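Local atomic coordinates of 4-oxalocrotonate tautomerase family enzyme (Burkholderia sp. RPE67, PDB entry 6VVM), a protein that belongs to the tautomerase superfamily, with two tautomerase-family segments in one chain built from beta-alpha-beta units and a trimeric assembly. Residues Pro58-Ala70 and Ser98-Phe111. Sequence-based numbering, arbitrary orientation.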
loop_
_atom_site.group_PDB
_atom_site.type_symbol
_atom_site.label_atom_id
_atom_site.label_comp_id
_atom_site.label_asym_id
_atom_site.label_seq_id
_atom_site.Cartn_x
_atom_site.Cartn_y
_atom_site.Cartn_z
ATOM N N PRO A 58 1.724 -14.522 13.180
ATOM C CA PRO A 58 2.552 -14.337 11.979
ATOM C C PRO A 58 2.157 -15.236 10.821
ATOM O O PRO A 58 2.606 -14.997 9.693
ATOM C CB PRO A 58 3.964 -14.675 12.475
ATOM C CG PRO A 58 3.736 -15.637 13.581
ATOM C CD PRO A 58 2.477 -15.150 14.278
ATOM N N ALA A 59 1.335 -16.260 11.065
ATOM C CA ALA A 59 0.875 -17.169 10.022
ATOM C C ALA A 59 0.054 -16.485 8.935
ATOM O O ALA A 59 -0.231 -17.117 7.915
ATOM C CB ALA A 59 0.042 -18.289 10.649
ATOM N N ALA A 60 -0.351 -15.229 9.128
ATOM C CA ALA A 60 -1.105 -14.526 8.099
ATOM C C ALA A 60 -0.243 -14.163 6.902
ATOM O O ALA A 60 -0.780 -13.937 5.812
ATOM C CB ALA A 60 -1.725 -13.251 8.665
ATOM N N LEU A 61 1.066 -14.090 7.096
ATOM C CA LEU A 61 2.041 -13.640 6.126
ATOM C C LEU A 61 2.729 -14.842 5.499
ATOM O O LEU A 61 2.712 -15.939 6.066
ATOM C CB LEU A 61 3.053 -12.719 6.820
ATOM C CG LEU A 61 2.325 -11.546 7.520
ATOM C CD1 LEU A 61 3.281 -10.495 8.040
ATOM C CD2 LEU A 61 1.295 -10.902 6.610
ATOM N N PRO A 62 3.356 -14.680 4.323
ATOM C CA PRO A 62 3.573 -13.399 3.626
ATOM C C PRO A 62 2.501 -12.963 2.620
ATOM O O PRO A 62 1.878 -13.784 1.958
ATOM C CB PRO A 62 4.897 -13.631 2.898
ATOM C CG PRO A 62 4.896 -15.098 2.585
ATOM C CD PRO A 62 4.008 -15.803 3.621
ATOM N N VAL A 63 2.313 -11.651 2.521
ATOM C CA VAL A 63 1.454 -11.035 1.517
ATOM C C VAL A 63 2.343 -10.175 0.629
ATOM O O VAL A 63 3.082 -9.320 1.125
ATOM C CB VAL A 63 0.338 -10.196 2.157
ATOM C CG1 VAL A 63 -0.426 -9.410 1.081
ATOM C CG2 VAL A 63 -0.600 -11.101 2.971
ATOM N N ILE A 64 2.303 -10.422 -0.673
ATOM C CA ILE A 64 3.119 -9.678 -1.627
ATOM C C ILE A 64 2.195 -8.831 -2.483
ATOM O O ILE A 64 1.285 -9.359 -3.133
ATOM C CB ILE A 64 3.971 -10.607 -2.506
ATOM C CG1 ILE A 64 4.829 -11.560 -1.662
ATOM C CG2 ILE A 64 4.866 -9.767 -3.394
ATOM C CD1 ILE A 64 4.215 -12.971 -1.448
ATOM N N ILE A 65 2.430 -7.521 -2.495
ATOM C CA ILE A 65 1.762 -6.620 -3.419
ATOM C C ILE A 65 2.746 -6.271 -4.521
ATOM O O ILE A 65 3.873 -5.835 -4.241
ATOM C CB ILE A 65 1.259 -5.357 -2.702
ATOM C CG1 ILE A 65 0.282 -5.742 -1.590
ATOM C CG2 ILE A 65 0.631 -4.384 -3.691
ATOM C CD1 ILE A 65 -0.008 -4.615 -0.610
ATOM N N ALA A 66 2.334 -6.483 -5.765
ATOM C CA ALA A 66 3.162 -6.222 -6.937
ATOM C C ALA A 66 2.465 -5.181 -7.791
ATOM O O ALA A 66 1.345 -5.411 -8.262
ATOM C CB ALA A 66 3.403 -7.497 -7.748
ATOM N N ILE A 67 3.128 -4.048 -7.996
ATOM C CA ILE A 67 2.585 -2.935 -8.758
ATOM C C ILE A 67 3.280 -2.876 -10.110
ATOM O O ILE A 67 4.502 -2.690 -10.181
ATOM C CB ILE A 67 2.747 -1.615 -7.999
ATOM C CG1 ILE A 67 2.056 -1.746 -6.635
ATOM C CG2 ILE A 67 2.180 -0.471 -8.828
ATOM C CD1 ILE A 67 2.029 -0.477 -5.812
ATOM N N LEU A 68 2.492 -3.012 -11.176
ATOM C CA LEU A 68 2.981 -3.100 -12.552
ATOM C C LEU A 68 2.319 -2.038 -13.412
ATOM O O LEU A 68 1.156 -1.695 -13.191
ATOM C CB LEU A 68 2.660 -4.464 -13.167
ATOM C CG LEU A 68 2.997 -5.726 -12.378
ATOM C CD1 LEU A 68 2.438 -6.945 -13.100
ATOM C CD2 LEU A 68 4.496 -5.837 -12.232
ATOM N N ILE A 69 3.035 -1.545 -14.430
ATOM C CA ILE A 69 2.350 -0.736 -15.427
ATOM C C ILE A 69 1.429 -1.652 -16.216
ATOM O O ILE A 69 1.795 -2.787 -16.544
ATOM C CB ILE A 69 3.339 0.012 -16.340
ATOM C CG1 ILE A 69 4.149 1.021 -15.522
ATOM C CG2 ILE A 69 2.571 0.784 -17.414
ATOM C CD1 ILE A 69 5.122 1.870 -16.344
ATOM N N ALA A 70 0.214 -1.181 -16.491
ATOM C CA ALA A 70 -0.767 -2.010 -17.180
ATOM C C ALA A 70 -0.215 -2.541 -18.505
ATOM O O ALA A 70 0.685 -1.954 -19.118
ATOM C CB ALA A 70 -2.060 -1.226 -17.419
ATOM N N SER A 98 0.443 -20.681 2.426
ATOM C CA SER A 98 0.281 -19.479 3.226
ATOM C C SER A 98 0.528 -18.184 2.455
ATOM O O SER A 98 0.251 -17.114 3.001
ATOM C CB SER A 98 1.227 -19.531 4.430
ATOM O OG SER A 98 2.582 -19.392 4.006
ATOM N N THR A 99 1.031 -18.239 1.216
ATOM C CA THR A 99 1.411 -17.025 0.500
ATOM C C THR A 99 0.225 -16.409 -0.241
ATOM O O THR A 99 -0.630 -17.115 -0.790
ATOM C CB THR A 99 2.545 -17.299 -0.496
ATOM O OG1 THR A 99 2.093 -18.225 -1.483
ATOM C CG2 THR A 99 3.798 -17.878 0.208
ATOM N N ARG A 100 0.190 -15.077 -0.251
ATOM C CA ARG A 100 -0.809 -14.283 -0.953
ATOM C C ARG A 100 -0.107 -13.309 -1.879
ATOM O O ARG A 100 0.884 -12.690 -1.484
ATOM C CB ARG A 100 -1.685 -13.477 0.028
ATOM C CG ARG A 100 -2.502 -14.292 1.002
ATOM C CD ARG A 100 -3.428 -15.207 0.260
ATOM N NE ARG A 100 -4.596 -15.624 1.045
ATOM C CZ ARG A 100 -4.542 -16.429 2.104
ATOM N NH1 ARG A 100 -5.658 -16.788 2.723
ATOM N NH2 ARG A 100 -3.376 -16.872 2.552
ATOM N N VAL A 101 -0.628 -13.151 -3.097
ATOM C CA VAL A 101 -0.116 -12.163 -4.044
ATOM C C VAL A 101 -1.269 -11.309 -4.546
ATOM O O VAL A 101 -2.327 -11.832 -4.911
ATOM C CB VAL A 101 0.607 -12.821 -5.240
ATOM C CG1 VAL A 101 1.030 -11.741 -6.262
ATOM C CG2 VAL A 101 1.807 -13.631 -4.754
ATOM N N MET A 102 -1.052 -9.996 -4.593
ATOM C CA MET A 102 -2.033 -9.074 -5.147
ATOM C C MET A 102 -1.341 -8.145 -6.131
ATOM O O MET A 102 -0.348 -7.491 -5.787
ATOM C CB MET A 102 -2.725 -8.275 -4.030
ATOM C CG MET A 102 -3.728 -9.087 -3.254
ATOM S SD MET A 102 -3.690 -8.766 -1.482
ATOM C CE MET A 102 -3.647 -6.978 -1.353
ATOM N N ILE A 103 -1.840 -8.110 -7.362
ATOM C CA ILE A 103 -1.215 -7.355 -8.443
ATOM C C ILE A 103 -2.054 -6.126 -8.736
ATOM O O ILE A 103 -3.247 -6.243 -9.039
ATOM C CB ILE A 103 -1.055 -8.202 -9.718
ATOM C CG1 ILE A 103 -0.148 -9.412 -9.449
ATOM C CG2 ILE A 103 -0.505 -7.334 -10.856
ATOM C CD1 ILE A 103 -0.052 -10.357 -10.608
ATOM N N LYS A 104 -1.424 -4.957 -8.678
ATOM C CA LYS A 104 -2.047 -3.699 -9.067
ATOM C C LYS A 104 -1.534 -3.298 -10.445
ATOM O O LYS A 104 -0.320 -3.170 -10.645
ATOM C CB LYS A 104 -1.754 -2.596 -8.054
ATOM C CG LYS A 104 -2.548 -2.707 -6.758
ATOM C CD LYS A 104 -2.006 -1.770 -5.696
ATOM C CE LYS A 104 -2.787 -0.469 -5.635
ATOM N NZ LYS A 104 -3.273 -0.210 -4.240
ATOM N N ASP A 105 -2.455 -3.117 -11.388
ATOM C CA ASP A 105 -2.151 -2.582 -12.707
ATOM C C ASP A 105 -2.306 -1.066 -12.684
ATOM O O ASP A 105 -3.330 -0.561 -12.215
ATOM C CB ASP A 105 -3.089 -3.179 -13.750
ATOM C CG ASP A 105 -2.862 -4.660 -13.951
ATOM O OD1 ASP A 105 -1.711 -5.033 -14.225
ATOM O OD2 ASP A 105 -3.825 -5.442 -13.818
ATOM N N ILE A 106 -1.305 -0.350 -13.185
ATOM C CA ILE A 106 -1.311 1.113 -13.228
ATOM C C ILE A 106 -1.359 1.540 -14.694
ATOM O O ILE A 106 -0.431 1.229 -15.449
ATOM C CB ILE A 106 -0.075 1.713 -12.526
ATOM C CG1 ILE A 106 0.067 1.179 -11.098
ATOM C CG2 ILE A 106 -0.126 3.261 -12.520
ATOM C CD1 ILE A 106 -1.064 1.583 -10.136
ATOM N N PRO A 107 -2.395 2.264 -15.138
ATOM C CA PRO A 107 -2.417 2.739 -16.528
ATOM C C PRO A 107 -1.241 3.668 -16.791
ATOM O O PRO A 107 -0.760 4.354 -15.887
ATOM C CB PRO A 107 -3.756 3.485 -16.632
ATOM C CG PRO A 107 -4.594 2.954 -15.483
ATOM C CD PRO A 107 -3.592 2.680 -14.387
ATOM N N ASN A 108 -0.778 3.683 -18.043
ATOM C CA ASN A 108 0.420 4.459 -18.360
ATOM C C ASN A 108 0.194 5.960 -18.186
ATOM O O ASN A 108 1.159 6.700 -17.975
ATOM C CB ASN A 108 0.942 4.111 -19.771
ATOM C CG ASN A 108 -0.051 4.413 -20.899
ATOM O OD1 ASN A 108 -1.135 4.953 -20.685
ATOM N ND2 ASN A 108 0.347 4.069 -22.129
ATOM N N THR A 109 -1.059 6.412 -18.184
ATOM C CA THR A 109 -1.375 7.794 -17.833
ATOM C C THR A 109 -1.280 8.075 -16.338
ATOM O O THR A 109 -1.355 9.246 -15.943
ATOM C CB THR A 109 -2.784 8.148 -18.306
ATOM O OG1 THR A 109 -3.717 7.208 -17.751
ATOM C CG2 THR A 109 -2.863 8.121 -19.823
ATOM N N ASP A 110 -1.131 7.037 -15.508
ATOM C CA ASP A 110 -1.209 7.138 -14.053
ATOM C C ASP A 110 0.103 6.779 -13.377
ATOM O O ASP A 110 0.139 6.633 -12.148
ATOM C CB ASP A 110 -2.292 6.213 -13.503
ATOM C CG ASP A 110 -3.665 6.509 -14.065
ATOM O OD1 ASP A 110 -3.793 7.374 -14.959
ATOM O OD2 ASP A 110 -4.621 5.859 -13.612
ATOM N N PHE A 111 1.155 6.575 -14.160
ATOM C CA PHE A 111 2.481 6.233 -13.679
ATOM C C PHE A 111 3.413 7.383 -14.024
ATOM O O PHE A 111 3.401 7.882 -15.159
ATOM C CB PHE A 111 2.963 4.921 -14.317
ATOM C CG PHE A 111 4.354 4.512 -13.909
ATOM C CD1 PHE A 111 5.472 5.055 -14.532
ATOM C CD2 PHE A 111 4.539 3.580 -12.916
ATOM C CE1 PHE A 111 6.754 4.679 -14.148
ATOM C CE2 PHE A 111 5.813 3.198 -12.524
ATOM C CZ PHE A 111 6.922 3.745 -13.146
HETATM O O HOH W 1 -1.157 -17.089 5.519
HETATM O O HOH W 2 3.306 -18.241 6.512
HETATM O O HOH W 3 0.225 -5.149 -16.199
#
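Ser98 meets the turn before strand 63-69 through water: one molecule joins its carbonyl to Ala59 O. Thr99 lays CG2 against Pro62 CG at 3.8 Å. Strands 63-69 and 100-106 run parallel, and Arg100 N opens the ladder by donating to Pro62 O. Ile64 N answers to Arg100 O, Met102 N to Ile64 O, and the alternation continues to Ala70 N, which reaches Ile106 O (2.7 Å) from above the carbonyl plane. Met102 curls its chain (chi3 46°), bringing SD near Val63 CG1 and CE to within 4.1 Å of Ile65 CG1. On the face that helix 74-92 covers, Ile103 CG2 touches Leu68 CD1 at 3.7 Å. Lys104 lies alongside Ile67, while its NZ is hydrogen-bonded to Tyr6 OH of the second subunit. Asp105 OD1 shares a water with Ile69 O; its OD2 pairs with Lys77. Ile106 CG1 packs on Ile67 CG2 at 3.5 Å. Phe111, with CG anti to its backbone N (chi1 178°), receives Ile69 CD1 over the ring centre, a CH-pi contact 3.6 Å from the centroid. This beta-alpha-beta pairing thus satisfies backbone groups facing between its strands, strand 2-8 serves the other edge of strand 63-69, and mostly apolar side chains line both faces.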